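Side-chain contact in transcriptional regulator, ROK family (Vibrio cholerae O1 biovar eltor, PDB 1Z05), which probably binds DNA as a zinc-containing transcriptional regulator related to Mlc of E. coli, with a likely role in carbohydrate metabolism: residues I133-D138 against Q160-Q165. Sequence-based numbering, arbitrary orientation.
Sequences IDTKID and QTYAAQ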
ATOM      1  N   ILE A 133      -7.483 -22.915 -24.561  1.00 39.87           N
ATOM      2  CA  ILE A 133      -8.853 -22.822 -25.082  1.00 41.65           C
ATOM      3  C   ILE A 133      -9.502 -21.612 -24.452  1.00 41.29           C
ATOM      4  O   ILE A 133      -9.303 -21.367 -23.277  1.00 40.36           O
ATOM      5  CB  ILE A 133      -9.724 -24.033 -24.662  1.00 42.07           C
ATOM      6  CG1 ILE A 133      -9.075 -25.364 -25.044  1.00 45.11           C
ATOM      7  CG2 ILE A 133     -11.156 -23.919 -25.249  1.00 46.08           C
ATOM      8  CD1 ILE A 133      -9.677 -26.553 -24.322  1.00 49.09           C
ATOM      9  N   ASP A 134     -10.296 -20.866 -25.211  1.00 41.97           N
ATOM     10  CA  ASP A 134     -11.130 -19.841 -24.592  1.00 44.85           C
ATOM     11  C   ASP A 134     -12.471 -19.675 -25.286  1.00 44.58           C
ATOM     12  O   ASP A 134     -12.574 -19.770 -26.513  1.00 45.16           O
ATOM     13  CB  ASP A 134     -10.395 -18.502 -24.463  1.00 46.67           C
ATOM     14  CG  ASP A 134     -10.105 -17.861 -25.792  1.00 51.86           C
ATOM     15  OD1 ASP A 134      -9.859 -18.590 -26.781  1.00 58.72           O
ATOM     16  OD2 ASP A 134     -10.114 -16.613 -25.843  1.00 59.93           O
ATOM     17  N   THR A 135     -13.500 -19.455 -24.477  1.00 44.19           N
ATOM     18  CA  THR A 135     -14.847 -19.291 -24.980  1.00 44.18           C
ATOM     19  C   THR A 135     -15.494 -18.116 -24.281  1.00 42.59           C
ATOM     20  O   THR A 135     -15.301 -17.911 -23.077  1.00 42.03           O
ATOM     21  CB  THR A 135     -15.705 -20.557 -24.753  1.00 44.77           C
ATOM     22  OG1 THR A 135     -15.648 -20.937 -23.369  1.00 47.76           O
ATOM     23  CG2 THR A 135     -15.196 -21.704 -25.614  1.00 49.41           C
ATOM     24  N   LYS A 136     -16.255 -17.348 -25.052  1.00 40.39           N
ATOM     25  CA  LYS A 136     -17.024 -16.239 -24.534  1.00 39.83           C
ATOM     26  C   LYS A 136     -18.501 -16.600 -24.657  1.00 39.73           C
ATOM     27  O   LYS A 136     -18.975 -16.978 -25.731  1.00 37.73           O
ATOM     28  CB  LYS A 136     -16.695 -14.966 -25.312  1.00 40.40           C
ATOM     29  CG  LYS A 136     -17.295 -13.687 -24.738  1.00 41.24           C
ATOM     30  CD  LYS A 136     -16.863 -12.488 -25.558  1.00 44.41           C
ATOM     31  CE  LYS A 136     -17.539 -11.212 -25.078  1.00 50.07           C
ATOM     32  NZ  LYS A 136     -17.261 -10.049 -25.970  1.00 51.22           N
ATOM     33  N   ILE A 137     -19.209 -16.483 -23.539  1.00 40.03           N
ATOM     34  CA  ILE A 137     -20.611 -16.888 -23.426  1.00 40.09           C
ATOM     35  C   ILE A 137     -21.428 -15.663 -23.045  1.00 40.28           C
ATOM     36  O   ILE A 137     -21.162 -15.031 -22.018  1.00 38.58           O
ATOM     37  CB  ILE A 137     -20.776 -17.978 -22.323  1.00 40.59           C
ATOM     38  CG1 ILE A 137     -19.884 -19.193 -22.618  1.00 44.03           C
ATOM     39  CG2 ILE A 137     -22.239 -18.411 -22.184  1.00 41.38           C
ATOM     40  CD1 ILE A 137     -19.095 -19.703 -21.398  1.00 44.78           C
ATOM     41  N   ASP A 138     -22.422 -15.328 -23.865  1.00 40.36           N
ATOM     42  CA  ASP A 138     -23.325 -14.226 -23.546  1.00 41.58           C
ATOM     43  C   ASP A 138     -24.264 -14.584 -22.397  1.00 41.26           C
ATOM     44  O   ASP A 138     -24.823 -15.683 -22.356  1.00 41.06           O
ATOM     45  CB  ASP A 138     -24.101 -13.772 -24.786  1.00 41.90           C
ATOM     46  CG  ASP A 138     -23.271 -12.863 -25.697  1.00 45.79           C
ATOM     47  OD1 ASP A 138     -22.312 -12.213 -25.208  1.00 47.33           O
ATOM     48  OD2 ASP A 138     -23.582 -12.794 -26.906  1.00 49.64           O
ATOM     49  N   GLN A 160     -17.255 -30.823 -19.250  1.00 37.49           N
ATOM     50  CA  GLN A 160     -17.793 -31.888 -20.077  1.00 37.30           C
ATOM     51  C   GLN A 160     -17.384 -31.708 -21.534  1.00 38.00           C
ATOM     52  O   GLN A 160     -16.933 -32.659 -22.171  1.00 38.02           O
ATOM     53  CB  GLN A 160     -19.326 -31.950 -19.964  1.00 37.04           C
ATOM     54  CG  GLN A 160     -19.825 -32.570 -18.665  1.00 36.22           C
ATOM     55  CD  GLN A 160     -21.289 -32.275 -18.399  1.00 38.25           C
ATOM     56  OE1 GLN A 160     -22.069 -32.065 -19.324  1.00 39.70           O
ATOM     57  NE2 GLN A 160     -21.668 -32.266 -17.128  1.00 37.06           N
ATOM     58  N   THR A 161     -17.536 -30.494 -22.058  1.00 37.41           N
ATOM     59  CA  THR A 161     -17.265 -30.247 -23.475  1.00 38.61           C
ATOM     60  C   THR A 161     -15.792 -30.461 -23.820  1.00 38.29           C
ATOM     61  O   THR A 161     -15.477 -31.046 -24.854  1.00 37.50           O
ATOM     62  CB  THR A 161     -17.680 -28.828 -23.903  1.00 38.32           C
ATOM     63  OG1 THR A 161     -19.079 -28.658 -23.662  1.00 40.72           O
ATOM     64  CG2 THR A 161     -17.402 -28.612 -25.406  1.00 40.82           C
ATOM     65  N   TYR A 162     -14.902 -29.987 -22.950  1.00 37.87           N
ATOM     66  CA  TYR A 162     -13.470 -30.027 -23.233  1.00 38.65           C
ATOM     67  C   TYR A 162     -12.717 -31.105 -22.464  1.00 38.72           C
ATOM     68  O   TYR A 162     -11.508 -31.003 -22.282  1.00 39.14           O
ATOM     69  CB  TYR A 162     -12.858 -28.637 -23.017  1.00 39.50           C
ATOM     70  CG  TYR A 162     -13.497 -27.613 -23.920  1.00 41.88           C
ATOM     71  CD1 TYR A 162     -13.174 -27.563 -25.282  1.00 42.08           C
ATOM     72  CD2 TYR A 162     -14.463 -26.730 -23.431  1.00 39.63           C
ATOM     73  CE1 TYR A 162     -13.777 -26.637 -26.125  1.00 44.28           C
ATOM     74  CE2 TYR A 162     -15.072 -25.803 -24.262  1.00 41.52           C
ATOM     75  CZ  TYR A 162     -14.729 -25.762 -25.607  1.00 43.53           C
ATOM     76  OH  TYR A 162     -15.334 -24.847 -26.436  1.00 44.64           O
ATOM     77  N   ALA A 163     -13.431 -32.147 -22.044  1.00 38.32           N
ATOM     78  CA  ALA A 163     -12.855 -33.223 -21.230  1.00 39.01           C
ATOM     79  C   ALA A 163     -11.536 -33.786 -21.777  1.00 39.44           C
ATOM     80  O   ALA A 163     -10.599 -34.038 -21.010  1.00 39.30           O
ATOM     81  CB  ALA A 163     -13.867 -34.336 -21.040  1.00 38.90           C
ATOM     82  N   ALA A 164     -11.470 -33.980 -23.093  1.00 40.34           N
ATOM     83  CA  ALA A 164     -10.294 -34.577 -23.739  1.00 40.64           C
ATOM     84  C   ALA A 164      -9.059 -33.678 -23.672  1.00 42.04           C
ATOM     85  O   ALA A 164      -7.930 -34.172 -23.651  1.00 43.82           O
ATOM     86  CB  ALA A 164     -10.604 -34.946 -25.182  1.00 39.82           C
ATOM     87  N   GLN A 165      -9.284 -32.367 -23.646  1.00 41.88           N
ATOM     88  CA  GLN A 165      -8.209 -31.378 -23.608  1.00 42.87           C
ATOM     89  C   GLN A 165      -7.839 -30.979 -22.188  1.00 42.99           C
ATOM     90  O   GLN A 165      -6.819 -30.317 -21.971  1.00 43.15           O
ATOM     91  CB  GLN A 165      -8.608 -30.137 -24.404  1.00 42.22           C
ATOM     92  CG  GLN A 165      -8.546 -30.346 -25.904  1.00 46.35           C
ATOM     93  CD  GLN A 165      -9.606 -29.569 -26.656  1.00 48.30           C
ATOM     94  OE1 GLN A 165      -9.297 -28.618 -27.370  1.00 50.85           O
ATOM     95  NE2 GLN A 165     -10.863 -29.977 -26.504  1.00 50.05           N
TER
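Ile133 lies over one face of the Tyr162 ring: its CG2 is 4.1 Å from the ring centroid and 19° off the ring normal, which meets the geometry of a CH-pi contact. CG2, anti to the backbone N, sits above the CE1-CZ side of the ring, whereas CD1 reaches Tyr162 CD1 at 3.8 Å and extends on to Gln165, 3.7 Å from Gln165 CB. Toward the phenol end, the Thr135 and Tyr162 side chains meet from opposite directions, Thr135 CG2 lying 3.3 Å from Tyr162 OH. Thr161 CG2 occupies the second face, 3.8 Å above the ring plane, so that the ring is held between Thr161 and Ile133; the NE2 of Gln165 lies in plane at the ring edge. These contacts join an outermost strand, 131-138, of a five-stranded mixed sheet (order 3-2-1-4-5), one of two in the chain, to the turn that follows helix 144-161, in the ribonuclease H-like fold characteristic of ROK proteins. Tyr162 is the first residue after that helix to leave helical phi/psi, and the hydrogen bond from Gln165 N to Tyr162 O, 2.9 Å, ties the turn together. Within the sheet, backbone hydrogen bonds to Leu124 and Ile122 of neighbouring strand 119-126 fix Ile133 and Thr135, while Phe158 meets the Tyr162 ring with planes at about 45°.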